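Local coordinates for protein 4-amino-4-deoxychorismate lyase (Legionella pneumophila, PDB 3LUL) that belongs to the class IV aminotransferase family, whose members carry pyridoxal phosphate linked to a lysine, at residues B[202-215]-B[259-271]. Numbering follows the deposited sequence.
Sequences TRARLISHCQQHKM and IIDKLIFLLNQDE
Helix 202-212 and the C-terminal helix 258-269 cross steeply on the curled sheet of this class IV aminotransferase fold, where Leu-206 and Leu-263 meet near strands 179-184 and 187-190. The axes of the two short segments approach to 10.4 Å, with 108° between their N-to-C directions, and a knob-into-hole contact joins them: the branched alkyl side chain of Leu-267 sits among Thr-202, Arg-205, Leu-206 and His-209. Deeper in, Leu-206 CD2 meets Leu-263 CD1 at 3.8 Å, the two side chains crossing at about a right angle. The other branch of Leu-263, CD2, reaches Cys-210 SG and the methyl end of selenomethionine Met-215, whose CE also touches Ile-259 CG2 at 3.9 Å.

Polar groups gather where the second helix ends. His-209 NE2 donates to the syn lone pair of Asp-270 OD2 at 2.6 Å, ring and carboxylate only 12° apart. On the anti side, tilted out of the carboxylate plane, Arg-205 NH2 makes a salt bridge to Asp-270 OD2 at 2.8 Å and adds a weak bond to Leu-267 O. A bend at chi3 (56°) turns the guanidinium so that Leu-267 O and Asp-270 OD2 lie at its edge, while Leu-267 CD2 lies above one face, toward the rim. Leu-266 serves both histidines: its CB stands 4.0 Å from the His-209 ring centroid, almost on the normal, and its CD1 lies over a face of His-213.

Thr-202 OG1 hydrogen-bonds the phosphate oxygen OP3 of the modified lysine at position 141, so the first helix also reaches the cofactor. Asp-270 OD2 thus accepts from Arg-205 NH2 and His-209 NE2, with a water held by Arg-205 NE as a weak third partner. Asp-270 is probably ionised and could stabilise a protonated imidazole; the salt bridge and His-carboxylate bond tie the end of helix 258-269 to helix 202-212.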
loop_
_atom_site.group_PDB
_atom_site.type_symbol
_atom_site.label_atom_id
_atom_site.label_comp_id
_atom_site.label_asym_id
_atom_site.label_seq_id
_atom_site.Cartn_x
_atom_site.Cartn_y
_atom_site.Cartn_z
ATOM N N THR B 202 -5.219 1.807 -21.472
ATOM C CA THR B 202 -5.773 2.852 -22.317
ATOM C C THR B 202 -4.630 3.587 -22.979
ATOM O O THR B 202 -4.653 3.835 -24.187
ATOM C CB THR B 202 -6.733 3.785 -21.532
ATOM O OG1 THR B 202 -7.662 2.999 -20.771
ATOM C CG2 THR B 202 -7.542 4.677 -22.473
ATOM N N ARG B 203 -3.617 3.901 -22.179
ATOM C CA ARG B 203 -2.346 4.476 -22.645
ATOM C C ARG B 203 -1.762 3.659 -23.787
ATOM O O ARG B 203 -1.397 4.195 -24.822
ATOM C CB ARG B 203 -1.352 4.528 -21.467
ATOM C CG ARG B 203 0.102 4.867 -21.812
ATOM C CD ARG B 203 1.062 4.649 -20.630
ATOM N NE ARG B 203 2.432 5.085 -20.936
ATOM C CZ ARG B 203 3.323 4.402 -21.676
ATOM N NH1 ARG B 203 3.029 3.228 -22.204
ATOM N NH2 ARG B 203 4.511 4.927 -21.929
ATOM N N ALA B 204 -1.655 2.345 -23.581
ATOM C CA ALA B 204 -1.115 1.439 -24.610
ATOM C C ALA B 204 -1.936 1.462 -25.906
ATOM O O ALA B 204 -1.371 1.473 -27.016
ATOM C CB ALA B 204 -1.051 -0.004 -24.050
ATOM N N ARG B 205 -3.265 1.448 -25.766
ATOM C CA ARG B 205 -4.179 1.494 -26.929
ATOM C C ARG B 205 -4.019 2.797 -27.700
ATOM O O ARG B 205 -3.983 2.804 -28.931
ATOM C CB ARG B 205 -5.643 1.345 -26.505
ATOM C CG ARG B 205 -6.046 -0.067 -26.009
ATOM C CD ARG B 205 -7.400 0.021 -25.320
ATOM N NE ARG B 205 -8.389 0.598 -26.232
ATOM C CZ ARG B 205 -9.479 1.284 -25.874
ATOM N NH1 ARG B 205 -9.802 1.475 -24.600
ATOM N NH2 ARG B 205 -10.288 1.758 -26.824
ATOM N N LEU B 206 -3.905 3.894 -26.967
ATOM C CA LEU B 206 -3.760 5.216 -27.572
ATOM C C LEU B 206 -2.460 5.299 -28.385
ATOM O O LEU B 206 -2.456 5.760 -29.521
ATOM C CB LEU B 206 -3.816 6.291 -26.480
ATOM C CG LEU B 206 -3.928 7.747 -26.895
ATOM C CD1 LEU B 206 -4.527 8.519 -25.762
ATOM C CD2 LEU B 206 -2.591 8.334 -27.325
ATOM N N ILE B 207 -1.362 4.826 -27.802
ATOM C CA ILE B 207 -0.079 4.770 -28.506
ATOM C C ILE B 207 -0.176 3.943 -29.802
ATOM O O ILE B 207 0.297 4.382 -30.839
ATOM C CB ILE B 207 1.056 4.271 -27.578
ATOM C CG1 ILE B 207 1.323 5.308 -26.484
ATOM C CG2 ILE B 207 2.364 4.030 -28.352
ATOM C CD1 ILE B 207 2.173 4.794 -25.336
ATOM N N SER B 208 -0.823 2.785 -29.734
ATOM C CA SER B 208 -1.030 1.925 -30.914
ATOM C C SER B 208 -1.803 2.656 -31.994
ATOM O O SER B 208 -1.404 2.653 -33.148
ATOM C CB SER B 208 -1.768 0.627 -30.543
ATOM O OG SER B 208 -0.935 -0.245 -29.811
ATOM N N HIS B 209 -2.926 3.270 -31.622
ATOM C CA HIS B 209 -3.691 4.091 -32.554
ATOM C C HIS B 209 -2.845 5.176 -33.228
ATOM O O HIS B 209 -2.972 5.388 -34.429
ATOM C CB HIS B 209 -4.907 4.762 -31.884
ATOM C CG HIS B 209 -6.077 3.844 -31.697
ATOM N ND1 HIS B 209 -6.703 3.218 -32.749
ATOM C CD2 HIS B 209 -6.741 3.462 -30.579
ATOM C CE1 HIS B 209 -7.688 2.469 -32.286
ATOM N NE2 HIS B 209 -7.729 2.595 -30.969
ATOM N N CYS B 210 -2.000 5.866 -32.465
ATOM C CA CYS B 210 -1.175 6.939 -33.023
ATOM C C CYS B 210 -0.203 6.349 -34.038
ATOM O O CYS B 210 -0.034 6.896 -35.128
ATOM C CB CYS B 210 -0.405 7.677 -31.923
ATOM S SG CYS B 210 -1.486 8.718 -30.905
ATOM N N GLN B 211 0.396 5.217 -33.683
ATOM C CA GLN B 211 1.342 4.527 -34.583
ATOM C C GLN B 211 0.684 4.091 -35.869
ATOM O O GLN B 211 1.240 4.304 -36.942
ATOM C CB GLN B 211 2.007 3.340 -33.873
ATOM C CG GLN B 211 3.075 3.803 -32.899
ATOM C CD GLN B 211 3.493 2.771 -31.866
ATOM O OE1 GLN B 211 2.906 1.695 -31.723
ATOM N NE2 GLN B 211 4.511 3.128 -31.108
ATOM N N GLN B 212 -0.519 3.525 -35.765
ATOM C CA GLN B 212 -1.269 3.108 -36.938
ATOM C C GLN B 212 -1.617 4.303 -37.804
ATOM O O GLN B 212 -1.613 4.182 -39.000
ATOM C CB GLN B 212 -2.575 2.406 -36.574
ATOM C CG GLN B 212 -2.425 1.016 -35.950
ATOM C CD GLN B 212 -3.712 0.524 -35.282
ATOM O OE1 GLN B 212 -3.748 0.285 -34.066
ATOM N NE2 GLN B 212 -4.778 0.389 -36.071
ATOM N N HIS B 213 -1.921 5.443 -37.179
ATOM C CA HIS B 213 -2.306 6.668 -37.898
ATOM C C HIS B 213 -1.145 7.636 -38.200
ATOM O O HIS B 213 -1.387 8.734 -38.720
ATOM C CB HIS B 213 -3.457 7.359 -37.145
ATOM C CG HIS B 213 -4.750 6.599 -37.222
ATOM N ND1 HIS B 213 -5.752 6.920 -38.105
ATOM C CD2 HIS B 213 -5.184 5.499 -36.554
ATOM C CE1 HIS B 213 -6.749 6.059 -37.984
ATOM N NE2 HIS B 213 -6.430 5.187 -37.048
ATOM N N LYS B 214 0.097 7.202 -37.950
ATOM C CA LYS B 214 1.328 8.020 -38.105
ATOM C C LYS B 214 1.173 9.440 -37.474
ATOM O O LYS B 214 1.571 10.465 -38.055
ATOM C CB LYS B 214 1.753 8.058 -39.584
ATOM C CG LYS B 214 1.943 6.643 -40.212
HETATM N N MSE B 215 0.552 9.469 -36.289
HETATM C CA MSE B 215 0.434 10.670 -35.460
HETATM C C MSE B 215 1.587 10.593 -34.474
HETATM O O MSE B 215 1.730 9.592 -33.746
HETATM C CB MSE B 215 -0.908 10.703 -34.702
HETATM C CG MSE B 215 -2.157 10.755 -35.607
HETATM SE SE MSE B 215 -3.743 10.248 -34.656
HETATM C CE MSE B 215 -3.821 11.823 -33.507
ATOM N N ILE B 259 -6.491 16.833 -31.875
ATOM C CA ILE B 259 -5.887 15.541 -31.592
ATOM C C ILE B 259 -6.674 14.786 -30.526
ATOM O O ILE B 259 -6.929 13.600 -30.663
ATOM C CB ILE B 259 -4.408 15.698 -31.186
ATOM C CG1 ILE B 259 -3.579 16.149 -32.414
ATOM C CG2 ILE B 259 -3.822 14.396 -30.549
ATOM C CD1 ILE B 259 -2.039 16.309 -32.140
ATOM N N ILE B 260 -7.128 15.509 -29.519
ATOM C CA ILE B 260 -7.947 14.907 -28.451
ATOM C C ILE B 260 -9.280 14.394 -29.025
ATOM O O ILE B 260 -9.687 13.257 -28.725
ATOM C CB ILE B 260 -8.186 15.872 -27.280
ATOM C CG1 ILE B 260 -6.834 16.243 -26.627
ATOM C CG2 ILE B 260 -9.158 15.231 -26.240
ATOM C CD1 ILE B 260 -6.905 17.303 -25.500
ATOM N N ASP B 261 -9.950 15.180 -29.864
ATOM C CA ASP B 261 -11.204 14.691 -30.463
ATOM C C ASP B 261 -11.011 13.450 -31.336
ATOM O O ASP B 261 -11.818 12.520 -31.279
ATOM C CB ASP B 261 -11.926 15.771 -31.263
ATOM C CG ASP B 261 -12.293 16.965 -30.408
ATOM O OD1 ASP B 261 -12.872 16.759 -29.331
ATOM O OD2 ASP B 261 -11.986 18.098 -30.804
ATOM N N LYS B 262 -9.933 13.428 -32.101
ATOM C CA LYS B 262 -9.595 12.260 -32.907
ATOM C C LYS B 262 -9.352 11.019 -32.027
ATOM O O LYS B 262 -9.851 9.939 -32.313
ATOM C CB LYS B 262 -8.356 12.521 -33.778
ATOM C CG LYS B 262 -8.022 11.312 -34.651
ATOM C CD LYS B 262 -7.137 11.627 -35.843
ATOM C CE LYS B 262 -7.056 10.414 -36.779
ATOM N NZ LYS B 262 -6.157 10.614 -37.937
ATOM N N LEU B 263 -8.557 11.170 -30.979
ATOM C CA LEU B 263 -8.264 10.045 -30.091
ATOM C C LEU B 263 -9.515 9.525 -29.357
ATOM O O LEU B 263 -9.704 8.313 -29.257
ATOM C CB LEU B 263 -7.138 10.402 -29.136
ATOM C CG LEU B 263 -5.787 10.613 -29.838
ATOM C CD1 LEU B 263 -4.782 11.048 -28.803
ATOM C CD2 LEU B 263 -5.302 9.370 -30.605
ATOM N N ILE B 264 -10.395 10.424 -28.915
ATOM C CA ILE B 264 -11.683 10.017 -28.336
ATOM C C ILE B 264 -12.491 9.175 -29.334
ATOM O O ILE B 264 -13.023 8.084 -28.987
ATOM C CB ILE B 264 -12.523 11.238 -27.896
ATOM C CG1 ILE B 264 -11.895 11.858 -26.651
ATOM C CG2 ILE B 264 -14.005 10.827 -27.653
ATOM C CD1 ILE B 264 -12.478 13.192 -26.266
ATOM N N PHE B 265 -12.531 9.636 -30.576
ATOM C CA PHE B 265 -13.247 8.908 -31.605
ATOM C C PHE B 265 -12.669 7.513 -31.773
ATOM O O PHE B 265 -13.411 6.528 -31.754
ATOM C CB PHE B 265 -13.255 9.664 -32.943
ATOM C CG PHE B 265 -13.913 8.875 -34.062
ATOM C CD1 PHE B 265 -13.179 7.977 -34.812
ATOM C CD2 PHE B 265 -15.262 9.025 -34.342
ATOM C CE1 PHE B 265 -13.770 7.246 -35.826
ATOM C CE2 PHE B 265 -15.857 8.295 -35.367
ATOM C CZ PHE B 265 -15.103 7.404 -36.100
ATOM N N LEU B 266 -11.345 7.421 -31.907
ATOM C CA LEU B 266 -10.701 6.135 -32.156
ATOM C C LEU B 266 -10.872 5.141 -30.993
ATOM O O LEU B 266 -11.210 3.970 -31.210
ATOM C CB LEU B 266 -9.226 6.343 -32.499
ATOM C CG LEU B 266 -8.950 7.056 -33.821
ATOM C CD1 LEU B 266 -7.482 7.392 -33.943
ATOM C CD2 LEU B 266 -9.460 6.200 -34.994
ATOM N N LEU B 267 -10.685 5.618 -29.769
ATOM C CA LEU B 267 -10.889 4.761 -28.592
ATOM C C LEU B 267 -12.331 4.270 -28.564
ATOM O O LEU B 267 -12.562 3.124 -28.234
ATOM C CB LEU B 267 -10.559 5.462 -27.271
ATOM C CG LEU B 267 -9.096 5.856 -27.040
ATOM C CD1 LEU B 267 -9.024 6.736 -25.781
ATOM C CD2 LEU B 267 -8.125 4.668 -26.926
ATOM N N ASN B 268 -13.266 5.129 -28.948
ATOM C CA ASN B 268 -14.695 4.777 -28.988
ATOM C C ASN B 268 -15.067 3.721 -30.001
ATOM O O ASN B 268 -15.960 2.934 -29.724
ATOM C CB ASN B 268 -15.575 6.005 -29.247
ATOM C CG ASN B 268 -15.866 6.798 -27.995
ATOM O OD1 ASN B 268 -15.487 6.404 -26.885
ATOM N ND2 ASN B 268 -16.552 7.927 -28.163
ATOM N N GLN B 269 -14.428 3.725 -31.176
ATOM C CA GLN B 269 -14.779 2.744 -32.190
ATOM C C GLN B 269 -14.254 1.340 -31.854
ATOM O O GLN B 269 -14.784 0.351 -32.353
ATOM C CB GLN B 269 -14.396 3.223 -33.601
ATOM C CG GLN B 269 -12.974 3.029 -34.063
ATOM C CD GLN B 269 -12.869 3.284 -35.545
ATOM O OE1 GLN B 269 -11.848 3.755 -36.043
ATOM N NE2 GLN B 269 -13.948 3.000 -36.260
ATOM N N ASP B 270 -13.251 1.243 -30.983
ATOM C CA ASP B 270 -12.639 -0.059 -30.687
ATOM C C ASP B 270 -13.588 -1.020 -30.006
ATOM O O ASP B 270 -14.032 -0.765 -28.875
ATOM C CB ASP B 270 -11.425 0.082 -29.787
ATOM C CG ASP B 270 -10.384 0.975 -30.354
ATOM O OD1 ASP B 270 -10.377 1.153 -31.592
ATOM O OD2 ASP B 270 -9.571 1.491 -29.554
ATOM N N GLU B 271 -13.858 -2.131 -30.696
ATOM C CA GLU B 271 -14.742 -3.189 -30.204
ATOM C C GLU B 271 -13.959 -4.420 -29.681
ATOM O O GLU B 271 -14.545 -5.498 -29.513
ATOM C CB GLU B 271 -15.714 -3.599 -31.320
HETATM O O HOH W 1 -7.821 -0.312 -29.262
#